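Local coordinates for putative general stress protein 26 (Jannaschia sp., PDB 2QEA) that is of unknown function but probably binds a flavin and acts as an oxidoreductase of the pyridoxamine 5'-phosphate oxidase-like kind, at residues G42-I47 with F119-G124; A78-T83 with G124-T129; E85-R90 with V114-F119. All blocks are in the same frame, centred on the assembly; numbering follows the deposited sequence.

Contact 1 of 3, residues G42-I47 with F119-G124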
# COMPACT_ATOMS: atom_id res chain seq x y z
N GLY A 42 15.95 11.38 -3.13
CA GLY A 42 15.23 12.66 -3.21
C GLY A 42 13.95 12.61 -4.01
O GLY A 42 13.00 13.33 -3.68
N ALA A 43 13.92 11.80 -5.07
CA ALA A 43 12.75 11.65 -5.96
C ALA A 43 12.42 10.18 -6.27
O ALA A 43 13.32 9.33 -6.31
CB ALA A 43 12.99 12.41 -7.25
N ILE A 44 11.13 9.91 -6.47
CA ILE A 44 10.60 8.59 -6.84
C ILE A 44 10.10 8.72 -8.28
O ILE A 44 9.25 9.57 -8.55
CB ILE A 44 9.46 8.12 -5.91
CG1 ILE A 44 9.89 8.15 -4.44
CG2 ILE A 44 9.01 6.71 -6.30
CD1 ILE A 44 8.80 7.75 -3.45
N TRP A 45 10.62 7.88 -9.17
CA TRP A 45 10.33 7.95 -10.62
C TRP A 45 9.33 6.89 -11.08
O TRP A 45 9.36 5.76 -10.59
CB TRP A 45 11.64 7.83 -11.41
CG TRP A 45 12.68 8.83 -10.99
CD1 TRP A 45 13.56 8.73 -9.95
CD2 TRP A 45 12.93 10.10 -11.61
NE1 TRP A 45 14.36 9.84 -9.89
CE2 TRP A 45 14.00 10.70 -10.89
CE3 TRP A 45 12.37 10.78 -12.70
CZ2 TRP A 45 14.51 11.96 -11.23
CZ3 TRP A 45 12.88 12.03 -13.04
CH2 TRP A 45 13.95 12.61 -12.31
N PHE A 46 8.46 7.27 -12.03
CA PHE A 46 7.45 6.38 -12.62
C PHE A 46 7.38 6.54 -14.14
O PHE A 46 7.42 7.67 -14.63
CB PHE A 46 6.05 6.67 -12.05
CG PHE A 46 5.98 6.65 -10.55
CD1 PHE A 46 5.69 5.46 -9.87
CD2 PHE A 46 6.18 7.82 -9.81
CE1 PHE A 46 5.61 5.44 -8.46
CE2 PHE A 46 6.11 7.82 -8.42
CZ PHE A 46 5.83 6.63 -7.74
N ILE A 47 7.28 5.42 -14.86
CA ILE A 47 7.13 5.40 -16.32
C ILE A 47 5.65 5.06 -16.58
O ILE A 47 5.18 4.00 -16.15
CB ILE A 47 8.05 4.34 -16.98
CG1 ILE A 47 9.52 4.65 -16.68
CG2 ILE A 47 7.82 4.30 -18.49
CD1 ILE A 47 10.50 3.64 -17.26
N PHE A 119 8.08 12.11 -8.60
CA PHE A 119 7.41 12.39 -7.33
C PHE A 119 8.48 12.76 -6.30
O PHE A 119 9.32 11.93 -5.97
CB PHE A 119 6.61 11.17 -6.84
CG PHE A 119 5.90 11.40 -5.53
CD1 PHE A 119 4.65 12.02 -5.50
CD2 PHE A 119 6.50 11.02 -4.32
CE1 PHE A 119 4.00 12.25 -4.28
CE2 PHE A 119 5.86 11.24 -3.09
CZ PHE A 119 4.60 11.86 -3.07
N THR A 120 8.43 14.00 -5.81
CA THR A 120 9.36 14.49 -4.80
C THR A 120 8.61 14.47 -3.46
O THR A 120 7.65 15.22 -3.31
CB THR A 120 9.83 15.94 -5.10
OG1 THR A 120 10.49 15.98 -6.37
CG2 THR A 120 10.80 16.43 -4.02
N PRO A 121 9.00 13.57 -2.52
CA PRO A 121 8.33 13.59 -1.21
C PRO A 121 8.68 14.84 -0.39
O PRO A 121 9.83 15.29 -0.39
CB PRO A 121 8.88 12.33 -0.52
CG PRO A 121 9.45 11.50 -1.59
CD PRO A 121 10.00 12.48 -2.57
N ALA A 122 7.66 15.40 0.26
CA ALA A 122 7.78 16.57 1.13
C ALA A 122 7.83 16.10 2.58
O ALA A 122 8.70 16.52 3.35
CB ALA A 122 6.60 17.50 0.93
N SER A 123 6.88 15.24 2.95
CA SER A 123 6.80 14.65 4.29
C SER A 123 5.96 13.37 4.29
O SER A 123 5.34 13.03 3.28
CB SER A 123 6.20 15.66 5.27
OG SER A 123 4.93 16.10 4.82
N GLY A 124 5.95 12.67 5.42
CA GLY A 124 5.16 11.45 5.55
C GLY A 124 5.36 10.68 6.84
O GLY A 124 6.39 10.85 7.50
O HOH W 1 12.55 14.58 -1.18
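Ile44 and Phe119 form an antiparallel hydrogen-bonded pair, joined by two reciprocal backbone bonds. Ile44 N donates to Phe119 O at 2.8 Å, almost straight at 173°, and Phe119 N returns the bond to Ile44 O at 2.8 Å. Phe119 O also receives a CA-H...O contact from Ala43 CA at 3.4 Å.

The pairing then gives way to water. One molecule donates to Gly42 O at 2.8 Å and to Pro121 O at 2.9 Å, a useful bridge where proline has no N-H to offer. Gly42 adopts phi 132°, a conformation suited to a residue without a beta carbon.

Apolar contacts lie on the side of Ile44 and Phe119, whose side chains run alongside each other; Ile44 CD1 meets Phe119 CD2 at 4.1 Å and also reaches Pro121 CG. With its CG anti to the backbone N (chi1 180°), Phe119 swings its ring off along its own strand, and its CB is left to abut the edge of the Phe46 ring, in plane, 3.7 Å from CE2.

Trp10 and Leu13 of helix 2-13 pack on Ile44. The result is an antiparallel strand pair on the apolar face that this helix covers, in a sheet consistent with the split beta-barrel of FMN-binding proteins.

Contact 2 of 3, residues A78-T83 with G124-T129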
# COMPACT_ATOMS: atom_id res chain seq x y z
N ALA A 78 4.59 3.50 4.39
CA ALA A 78 4.69 4.96 4.34
C ALA A 78 3.56 5.64 3.59
O ALA A 78 3.19 5.20 2.51
CB ALA A 78 6.02 5.36 3.70
N ASP A 79 2.99 6.69 4.19
CA ASP A 79 1.99 7.55 3.56
C ASP A 79 2.74 8.86 3.36
O ASP A 79 3.05 9.55 4.33
CB ASP A 79 0.76 7.72 4.47
CG ASP A 79 -0.34 8.59 3.83
OD1 ASP A 79 -0.24 8.97 2.65
OD2 ASP A 79 -1.33 8.89 4.54
N LEU A 80 3.04 9.19 2.10
CA LEU A 80 3.85 10.36 1.74
C LEU A 80 3.08 11.45 1.01
O LEU A 80 2.34 11.15 0.08
CB LEU A 80 4.98 9.92 0.81
CG LEU A 80 5.88 8.76 1.24
CD1 LEU A 80 6.78 8.38 0.08
CD2 LEU A 80 6.69 9.12 2.47
N ASP A 81 3.28 12.70 1.43
CA ASP A 81 2.76 13.89 0.73
C ASP A 81 3.94 14.42 -0.07
O ASP A 81 5.08 14.39 0.39
CB ASP A 81 2.26 14.98 1.70
CG ASP A 81 0.96 14.61 2.39
OD1 ASP A 81 0.09 13.95 1.78
OD2 ASP A 81 0.78 15.02 3.56
N GLY A 82 3.66 14.92 -1.28
CA GLY A 82 4.70 15.44 -2.15
C GLY A 82 4.19 16.21 -3.36
O GLY A 82 3.10 16.77 -3.32
N THR A 83 5.00 16.23 -4.42
CA THR A 83 4.70 16.92 -5.67
C THR A 83 4.98 15.99 -6.85
O THR A 83 6.10 15.48 -6.96
CB THR A 83 5.56 18.19 -5.82
OG1 THR A 83 5.41 19.02 -4.66
CG2 THR A 83 5.18 18.99 -7.07
N GLY A 124 5.95 12.67 5.42
CA GLY A 124 5.16 11.45 5.55
C GLY A 124 5.36 10.68 6.84
O GLY A 124 6.39 10.85 7.50
N GLU A 125 4.38 9.85 7.19
CA GLU A 125 4.45 9.00 8.38
C GLU A 125 4.96 7.65 7.88
O GLU A 125 4.27 6.98 7.12
CB GLU A 125 3.10 8.88 9.09
CG GLU A 125 3.22 8.23 10.47
CD GLU A 125 1.97 8.33 11.34
OE1 GLU A 125 1.01 9.05 10.99
OE2 GLU A 125 1.95 7.68 12.41
N ILE A 126 6.18 7.29 8.31
CA ILE A 126 6.90 6.09 7.86
C ILE A 126 7.10 5.09 8.99
O ILE A 126 7.43 5.48 10.11
CB ILE A 126 8.32 6.49 7.34
CG1 ILE A 126 8.23 7.49 6.16
CG2 ILE A 126 9.14 5.26 6.91
CD1 ILE A 126 9.57 8.05 5.73
N SER A 127 6.89 3.80 8.70
CA SER A 127 7.17 2.69 9.62
C SER A 127 8.21 1.77 8.97
O SER A 127 8.09 1.42 7.79
CB SER A 127 5.92 1.89 9.97
OG SER A 127 5.00 2.68 10.69
N ILE A 128 9.23 1.41 9.75
CA ILE A 128 10.32 0.52 9.35
C ILE A 128 10.26 -0.67 10.31
O ILE A 128 10.34 -0.46 11.51
CB ILE A 128 11.69 1.26 9.49
CG1 ILE A 128 11.76 2.50 8.58
CG2 ILE A 128 12.86 0.36 9.20
CD1 ILE A 128 11.68 2.20 7.10
N THR A 129 10.07 -1.89 9.78
CA THR A 129 9.99 -3.11 10.61
C THR A 129 10.91 -4.23 10.12
O THR A 129 11.37 -4.21 8.99
CB THR A 129 8.54 -3.69 10.67
OG1 THR A 129 8.19 -4.27 9.40
CG2 THR A 129 7.53 -2.62 11.06
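Between Asp79 and Glu125 the flat groups that meet are backbone peptides, and neither is approached squarely over a face: Asp79 N stands tilted 30° from the carbonyl plane of Glu125 as it donates to Glu125 O at 3.2 Å. The return bond, Glu125 N to Asp79 O, is also 3.2 Å and distinctly bent at 137°. Both are rather long, yet they define an antiparallel hydrogen-bonded pair joining strands 76-87 and 114-129, within a sheet that fits the split beta-barrel of the family. This pair is flanked by two non-hydrogen-bonded pairs, Ala78 with Ile126 and Leu80 with Gly124. Just before Gly124, Ala122 and Ser123 both face Asp81 in a classic beta bulge.

The two sides of the sheet differ in character. Ala78, Leu80 and Ile126 make the apolar one, turned to helix 2-13, where Phe9 meets Leu80 and Leu5 meets Ile126. Ala78 is small enough for Ile126 CG1 to settle 3.9 Å from its CB. Leu80, with CG anti to its carbonyl carbon (chi1 -53°), sends CD2 across to Ile126 CG1 at 4.3 Å and over Gly124 CA at 4.2 Å. Glycine suits that position because Asp79 O and Leu80 CD2 crowd the spot a beta carbon would take.

On the side of Asp79 and Glu125 lies the dimer interface. The buried Asp79 carboxylate is satisfied from two directions, OD1 by Gln66 NE2 and OD2 by the backbone N of Leu29 of the second subunit, while Glu125 packs on Ile30 of that subunit. The two acids keep their charges well apart, with Asp79 OD2 and Glu125 OE1 6.9 Å from each other. Glu125 O takes a further weak donor beside Asp79 N: the CA-H of Ala78, whose CA lies 3.5 Å away.

Contact 3 of 3, residues E85-R90 with V114-F119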
# COMPACT_ATOMS: atom_id res chain seq x y z
N GLU A 85 5.09 15.57 -11.08
CA GLU A 85 5.32 16.38 -12.28
C GLU A 85 5.92 15.60 -13.44
O GLU A 85 6.45 14.51 -13.25
CB GLU A 85 6.26 17.55 -11.94
CG GLU A 85 7.64 17.14 -11.41
CD GLU A 85 8.52 18.32 -11.04
OE1 GLU A 85 8.68 19.24 -11.87
OE2 GLU A 85 9.09 18.31 -9.93
N ARG A 86 5.82 16.20 -14.64
CA ARG A 86 6.41 15.67 -15.87
C ARG A 86 7.93 15.87 -15.78
O ARG A 86 8.37 16.86 -15.20
CB ARG A 86 5.90 16.50 -17.08
CG ARG A 86 5.82 15.78 -18.43
CD ARG A 86 4.50 15.04 -18.59
NE ARG A 86 4.17 14.77 -19.99
CZ ARG A 86 3.01 14.29 -20.45
NH1 ARG A 86 2.00 13.99 -19.62
NH2 ARG A 86 2.84 14.11 -21.76
N SER A 87 8.70 14.96 -16.37
CA SER A 87 10.16 15.08 -16.42
C SER A 87 10.63 14.77 -17.83
O SER A 87 10.23 13.76 -18.41
CB SER A 87 10.83 14.15 -15.42
OG SER A 87 12.23 14.37 -15.42
N THR A 88 11.45 15.67 -18.39
CA THR A 88 12.08 15.50 -19.71
C THR A 88 13.58 15.17 -19.53
O THR A 88 14.40 15.51 -20.39
CB THR A 88 11.88 16.77 -20.57
OG1 THR A 88 12.53 17.88 -19.95
CG2 THR A 88 10.40 17.08 -20.74
N ASP A 89 13.92 14.50 -18.42
CA ASP A 89 15.29 14.14 -18.07
C ASP A 89 15.60 12.80 -18.74
O ASP A 89 15.14 11.75 -18.28
CB ASP A 89 15.42 14.07 -16.53
CG ASP A 89 16.86 13.84 -16.04
OD1 ASP A 89 17.82 13.88 -16.84
OD2 ASP A 89 17.02 13.62 -14.82
N ARG A 90 16.35 12.86 -19.85
CA ARG A 90 16.76 11.66 -20.60
C ARG A 90 17.70 10.73 -19.80
O ARG A 90 17.73 9.52 -20.06
CB ARG A 90 17.42 12.04 -21.93
N VAL A 114 5.26 7.33 -24.21
CA VAL A 114 6.05 7.30 -22.96
C VAL A 114 6.04 8.65 -22.24
O VAL A 114 6.14 9.70 -22.88
CB VAL A 114 7.51 6.80 -23.19
CG1 VAL A 114 8.39 6.99 -21.96
CG2 VAL A 114 7.50 5.35 -23.58
N CYS A 115 5.90 8.60 -20.91
CA CYS A 115 5.84 9.77 -20.04
C CYS A 115 6.52 9.47 -18.69
O CYS A 115 6.03 8.63 -17.93
CB CYS A 115 4.38 10.16 -19.81
SG CYS A 115 4.09 11.47 -18.63
N LEU A 116 7.63 10.15 -18.41
CA LEU A 116 8.37 9.99 -17.15
C LEU A 116 7.79 10.95 -16.11
O LEU A 116 7.74 12.16 -16.35
CB LEU A 116 9.87 10.29 -17.36
CG LEU A 116 10.84 10.14 -16.18
CD1 LEU A 116 10.87 8.71 -15.65
CD2 LEU A 116 12.24 10.57 -16.59
N LEU A 117 7.34 10.40 -14.98
CA LEU A 117 6.79 11.18 -13.85
C LEU A 117 7.79 11.17 -12.69
O LEU A 117 8.41 10.13 -12.42
CB LEU A 117 5.44 10.62 -13.40
CG LEU A 117 4.27 10.65 -14.38
CD1 LEU A 117 3.04 10.05 -13.72
CD2 LEU A 117 3.96 12.07 -14.87
N LYS A 118 7.93 12.31 -12.01
CA LYS A 118 8.84 12.50 -10.88
C LYS A 118 8.03 12.93 -9.66
O LYS A 118 7.38 13.98 -9.68
CB LYS A 118 9.87 13.59 -11.23
CG LYS A 118 10.95 13.86 -10.16
CD LYS A 118 11.86 15.01 -10.58
CE LYS A 118 12.95 15.27 -9.53
NZ LYS A 118 13.87 16.36 -9.92
N PHE A 119 8.08 12.11 -8.60
CA PHE A 119 7.41 12.39 -7.33
C PHE A 119 8.48 12.76 -6.30
O PHE A 119 9.32 11.93 -5.97
CB PHE A 119 6.61 11.17 -6.84
CG PHE A 119 5.90 11.40 -5.53
CD1 PHE A 119 4.65 12.02 -5.50
CD2 PHE A 119 6.50 11.02 -4.32
CE1 PHE A 119 4.00 12.25 -4.28
CE2 PHE A 119 5.86 11.24 -3.09
CZ PHE A 119 4.60 11.86 -3.07
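Glu85 O is gripped from strand 114-129 by two donors of unequal strength: Lys118 N, in a nearly straight hydrogen bond of 2.9 Å (167°), and the CA-H of Leu117, its CA 3.4 Å away. Leu117 CD2 comes up beside the same oxygen. Glu85 N completes the hydrogen-bonded pair by donating to Lys118 O at 3.1 Å. Farther along, Ser87 N reaches Leu116 O at 3.0 Å through a more bent bond.

Glu85 and Lys118 leave the sheet side by side. Glu85 CG sits between the backbone N and the carbonyl carbon (chi1 59°), which lays it against Lys118 O. Their opposite charges approach without contact, Glu85 OE2 standing 5.2 Å from Lys118 NZ, so any attraction is probably modest. Long polar chains suit this partly exposed face, since their methylenes can pack beside each other while the charged ends need not be buried.

Leu116 packs beside the turn: its CD2 lies 3.6 Å from Asp89 O and borders the Ser87 side chain, and its apolar partners include Ala92 and Leu93 of helix 90-95. On the other side of the sheet, Cys115 SG lies over one face of the Arg86 guanidinium, 3.2 Å above its plane, a contact that is doubtful because it rests on one of two conformers.

Past Ser87 the chain turns into helix 90-95. Ser87 OG receives a weak hydrogen bond from Asp89 N at 3.4 Å, and Asp89, a short acid fitted to the N-cap, caps Glu91 N weakly through OD1. The short segments 85-87 and 114-119 run at 125°, an oblique antiparallel pair at whose end one strand leaves the beta-sheet for a capped helix.

Strand 114-129 carries all three contacts in succession: contact 3 at its start, contact 1 in the middle and contact 2 toward its end. Contacts 2 and 3 are made with the same partner, strand 76-87, and their centres lie 22 Å apart; contact 1, on strand 44-49 along the other edge, is 10 Å from contact 2 and 12 Å from contact 3. Phe119 belongs to contacts 1 and 3, Gly124 to contacts 1 and 2. Along the chain, contact 3 nests within the loops closed by both others, whereas contacts 1 and 2 alternate. One long strand thus ties early and late parts of the chain into a single sheet, with contacts 1 and 2, but not contact 3, touching the second subunit.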